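Fiber protein 2 (Fowl adenovirus 1, PDB 2VTW) forms the short fibre of the virion, a homotrimeric spike whose C-terminal head domain, the part described here, probably binds the host receptor for initial attachment. Local coordinates at residues Thr46-Lys51 / Phe169-Ala174. Residues are numbered along the deposited sequence; the frame is centred on the assembly and turned at random.
Sequences TSLYVK and FTFQCA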
ATOM      1  N   THR A  46      10.002  -0.323   2.018  1.00 17.18           N
ATOM      2  CA  THR A  46      10.507  -1.344   2.890  1.00 17.76           C
ATOM      3  C   THR A  46       9.624  -2.597   2.797  1.00 17.56           C
ATOM      4  O   THR A  46       8.431  -2.540   3.100  1.00 18.17           O
ATOM      5  CB  THR A  46      10.498  -0.826   4.354  1.00 18.31           C
ATOM      6  OG1 THR A  46      11.441   0.252   4.487  1.00 18.13           O
ATOM      7  CG2 THR A  46      10.819  -1.946   5.374  1.00 17.56           C
ATOM      8  N   SER A  47      10.208  -3.718   2.392  1.00 17.91           N
ATOM      9  CA  SER A  47       9.540  -5.031   2.427  1.00 18.19           C
ATOM     10  C   SER A  47      10.137  -5.874   3.543  1.00 18.63           C
ATOM     11  O   SER A  47      11.356  -6.077   3.599  1.00 17.92           O
ATOM     12  CB  SER A  47       9.677  -5.752   1.091  1.00 18.50           C
ATOM     13  OG  SER A  47       9.189  -7.084   1.185  1.00 18.28           O
ATOM     14  N   LEU A  48       9.270  -6.347   4.433  1.00 18.59           N
ATOM     15  CA  LEU A  48       9.663  -7.069   5.635  1.00 18.81           C
ATOM     16  C   LEU A  48       8.895  -8.405   5.839  1.00 19.20           C
ATOM     17  O   LEU A  48       7.677  -8.398   5.953  1.00 19.28           O
ATOM     18  CB  LEU A  48       9.433  -6.177   6.862  1.00 19.25           C
ATOM     19  CG  LEU A  48       9.791  -6.772   8.221  1.00 17.98           C
ATOM     20  CD1 LEU A  48      11.323  -6.948   8.287  1.00 18.11           C
ATOM     21  CD2 LEU A  48       9.275  -5.932   9.385  1.00 19.63           C
ATOM     22  N   TYR A  49       9.603  -9.531   5.895  1.00 18.92           N
ATOM     23  CA  TYR A  49       9.030 -10.780   6.408  1.00 19.72           C
ATOM     24  C   TYR A  49       9.514 -11.035   7.846  1.00 20.31           C
ATOM     25  O   TYR A  49      10.673 -10.746   8.178  1.00 19.51           O
ATOM     26  CB  TYR A  49       9.441 -11.970   5.576  1.00 19.45           C
ATOM     27  CG  TYR A  49       9.005 -12.010   4.128  1.00 18.22           C
ATOM     28  CD1 TYR A  49       7.792 -12.618   3.747  1.00 18.44           C
ATOM     29  CD2 TYR A  49       9.819 -11.512   3.139  1.00 17.96           C
ATOM     30  CE1 TYR A  49       7.423 -12.694   2.415  1.00 17.42           C
ATOM     31  CE2 TYR A  49       9.459 -11.571   1.839  1.00 17.97           C
ATOM     32  CZ  TYR A  49       8.264 -12.157   1.470  1.00 18.58           C
ATOM     33  OH  TYR A  49       7.961 -12.191   0.118  1.00 18.08           O
ATOM     34  N   VAL A  50       8.638 -11.570   8.696  1.00 21.48           N
ATOM     35  CA  VAL A  50       8.978 -11.953  10.079  1.00 22.94           C
ATOM     36  C   VAL A  50       8.506 -13.396  10.324  1.00 24.04           C
ATOM     37  O   VAL A  50       7.381 -13.761   9.940  1.00 23.76           O
ATOM     38  CB  VAL A  50       8.325 -10.997  11.132  1.00 23.15           C
ATOM     39  CG1 VAL A  50       8.404 -11.571  12.563  1.00 23.36           C
ATOM     40  CG2 VAL A  50       8.985  -9.625  11.109  1.00 23.26           C
ATOM     41  N   LYS A  51       9.351 -14.220  10.952  1.00 24.88           N
ATOM     42  CA  LYS A  51       8.921 -15.571  11.419  1.00 25.86           C
ATOM     43  C   LYS A  51       9.359 -15.815  12.878  1.00 26.92           C
ATOM     44  O   LYS A  51      10.487 -15.497  13.248  1.00 27.18           O
ATOM     45  CB  LYS A  51       9.426 -16.658  10.469  1.00 25.34           C
ATOM     46  CG  LYS A  51       8.871 -18.053  10.751  1.00 25.54           C
ATOM     47  CD  LYS A  51       9.474 -19.064   9.795  1.00 26.63           C
ATOM     48  CE  LYS A  51       9.001 -20.475  10.092  1.00 26.24           C
ATOM     49  NZ  LYS A  51       9.403 -21.326   8.945  1.00 26.29           N
ATOM     50  N   PHE A 169       7.314  -1.223  13.505  1.00 18.64           N
ATOM     51  CA  PHE A 169       6.256  -2.097  12.983  1.00 18.84           C
ATOM     52  C   PHE A 169       5.670  -2.828  14.165  1.00 18.91           C
ATOM     53  O   PHE A 169       6.369  -3.619  14.783  1.00 19.48           O
ATOM     54  CB  PHE A 169       6.815  -3.148  12.039  1.00 19.15           C
ATOM     55  CG  PHE A 169       7.290  -2.623  10.717  1.00 19.98           C
ATOM     56  CD1 PHE A 169       6.577  -2.865   9.567  1.00 20.37           C
ATOM     57  CD2 PHE A 169       8.492  -1.947  10.616  1.00 19.22           C
ATOM     58  CE1 PHE A 169       7.018  -2.415   8.345  1.00 20.72           C
ATOM     59  CE2 PHE A 169       8.948  -1.477   9.373  1.00 21.09           C
ATOM     60  CZ  PHE A 169       8.219  -1.699   8.246  1.00 20.74           C
ATOM     61  N   THR A 170       4.415  -2.564  14.513  1.00 19.15           N
ATOM     62  CA  THR A 170       3.767  -3.315  15.588  1.00 19.26           C
ATOM     63  C   THR A 170       2.740  -4.275  14.996  1.00 20.10           C
ATOM     64  O   THR A 170       1.773  -3.854  14.335  1.00 20.34           O
ATOM     65  CB  THR A 170       3.183  -2.436  16.701  1.00 19.83           C
ATOM     66  OG1 THR A 170       4.217  -1.628  17.296  1.00 20.25           O
ATOM     67  CG2 THR A 170       2.557  -3.292  17.798  1.00 18.95           C
ATOM     68  N   PHE A 171       2.986  -5.560  15.233  1.00 19.45           N
ATOM     69  CA  PHE A 171       2.160  -6.660  14.743  1.00 19.68           C
ATOM     70  C   PHE A 171       1.082  -6.931  15.757  1.00 20.41           C
ATOM     71  O   PHE A 171       1.379  -7.246  16.901  1.00 21.29           O
ATOM     72  CB  PHE A 171       3.023  -7.892  14.512  1.00 18.16           C
ATOM     73  CG  PHE A 171       4.053  -7.699  13.431  1.00 17.07           C
ATOM     74  CD1 PHE A 171       3.874  -8.256  12.184  1.00 15.03           C
ATOM     75  CD2 PHE A 171       5.203  -6.950  13.660  1.00 17.83           C
ATOM     76  CE1 PHE A 171       4.806  -8.070  11.167  1.00 18.13           C
ATOM     77  CE2 PHE A 171       6.152  -6.753  12.648  1.00 15.10           C
ATOM     78  CZ  PHE A 171       5.966  -7.313  11.413  1.00 18.22           C
ATOM     79  N   GLN A 172      -0.171  -6.798  15.340  1.00 20.17           N
ATOM     80  CA  GLN A 172      -1.297  -6.884  16.236  1.00 20.86           C
ATOM     81  C   GLN A 172      -2.114  -8.145  15.915  1.00 22.02           C
ATOM     82  O   GLN A 172      -2.943  -8.145  14.983  1.00 21.20           O
ATOM     83  CB  GLN A 172      -2.134  -5.622  16.114  1.00 20.64           C
ATOM     84  CG  GLN A 172      -1.264  -4.340  16.144  1.00 19.93           C
ATOM     85  CD  GLN A 172      -2.053  -3.060  16.159  1.00 21.01           C
ATOM     86  OE1 GLN A 172      -1.546  -2.015  16.588  1.00 20.97           O
ATOM     87  NE2 GLN A 172      -3.311  -3.117  15.714  1.00 18.84           N
ATOM     88  N   CYS A 173      -1.841  -9.213  16.678  1.00 22.53           N
ATOM     89  CA  CYS A 173      -2.511 -10.521  16.513  1.00 23.74           C
ATOM     90  C   CYS A 173      -3.959 -10.479  16.968  1.00 24.36           C
ATOM     91  O   CYS A 173      -4.278  -9.886  18.016  1.00 24.62           O
ATOM     92  CB  CYS A 173      -1.794 -11.609  17.312  1.00 23.51           C
ATOM     93  SG  CYS A 173      -0.134 -12.004  16.773  1.00 24.92           S
ATOM     94  N   ALA A 174      -4.840 -11.115  16.198  1.00 25.77           N
ATOM     95  CA  ALA A 174      -6.274 -11.175  16.563  1.00 26.67           C
ATOM     96  C   ALA A 174      -6.501 -12.040  17.807  1.00 27.51           C
ATOM     97  O   ALA A 174      -7.408 -11.746  18.603  1.00 27.31           O
ATOM     98  CB  ALA A 174      -7.119 -11.684  15.392  1.00 26.79           C
TER
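Strand segments 46-51 and 169-173 face each other across the core, their axes 11.1 Å apart at closest approach and their N-to-C directions 49° apart. No hydrogen bond joins them; the contact is made by side chains alone. Thr-46, Leu-48 and Val-50 point from one strand toward Phe-169 and Phe-171 on the other.

Leu-48 is shared by both rings. Leu-48 CD2 sits over the centre of the Phe-169 ring, 4.1 Å from the centroid and 10° off the ring normal, a CH-pi contact. Leu-48 CD2 also lies at the edge of the Phe-171 ring, 4.1 Å from Phe-171 CZ. One methyl thus touches the face of one ring and the edge of the other. CG of Leu-48 is anti to the backbone N (chi1 180°), which helps carry CD2 out over the Phe-169 ring; the two side chains run past each other head to tail.

Thr-46 and Val-50 meet the far ends of the two rings. CG2 of Thr-46 lies 3.9 Å from CZ of Phe-169 and comes in at a slant. The hydroxyl of Thr-46 is hydrogen-bonded to Gln-37, while its methyl faces the core. CG2 of Val-50 approaches CZ of Phe-171 to 3.8 Å, also at a slant. All five residues are buried.

Strands next to both segments add to the core: Phe-72, Val-74, Val-76 and Met-151 come from neighbours of 163-173, and Ile-189 from a neighbour of 43-53. Phe-171 stacks with Phe-72 and touches Val-74 and Ile-189, and Phe-169 packs on Val-76 and Met-151. On the other side of strand 43-53, Ser-47 packs on Pro-197 and Tyr-49 on Pro-109, both of a second subunit. Side-chain packing between two facing strands with no hydrogen bond between them is characteristic of a beta-sandwich, consistent with the head domain of an adenovirus fibre.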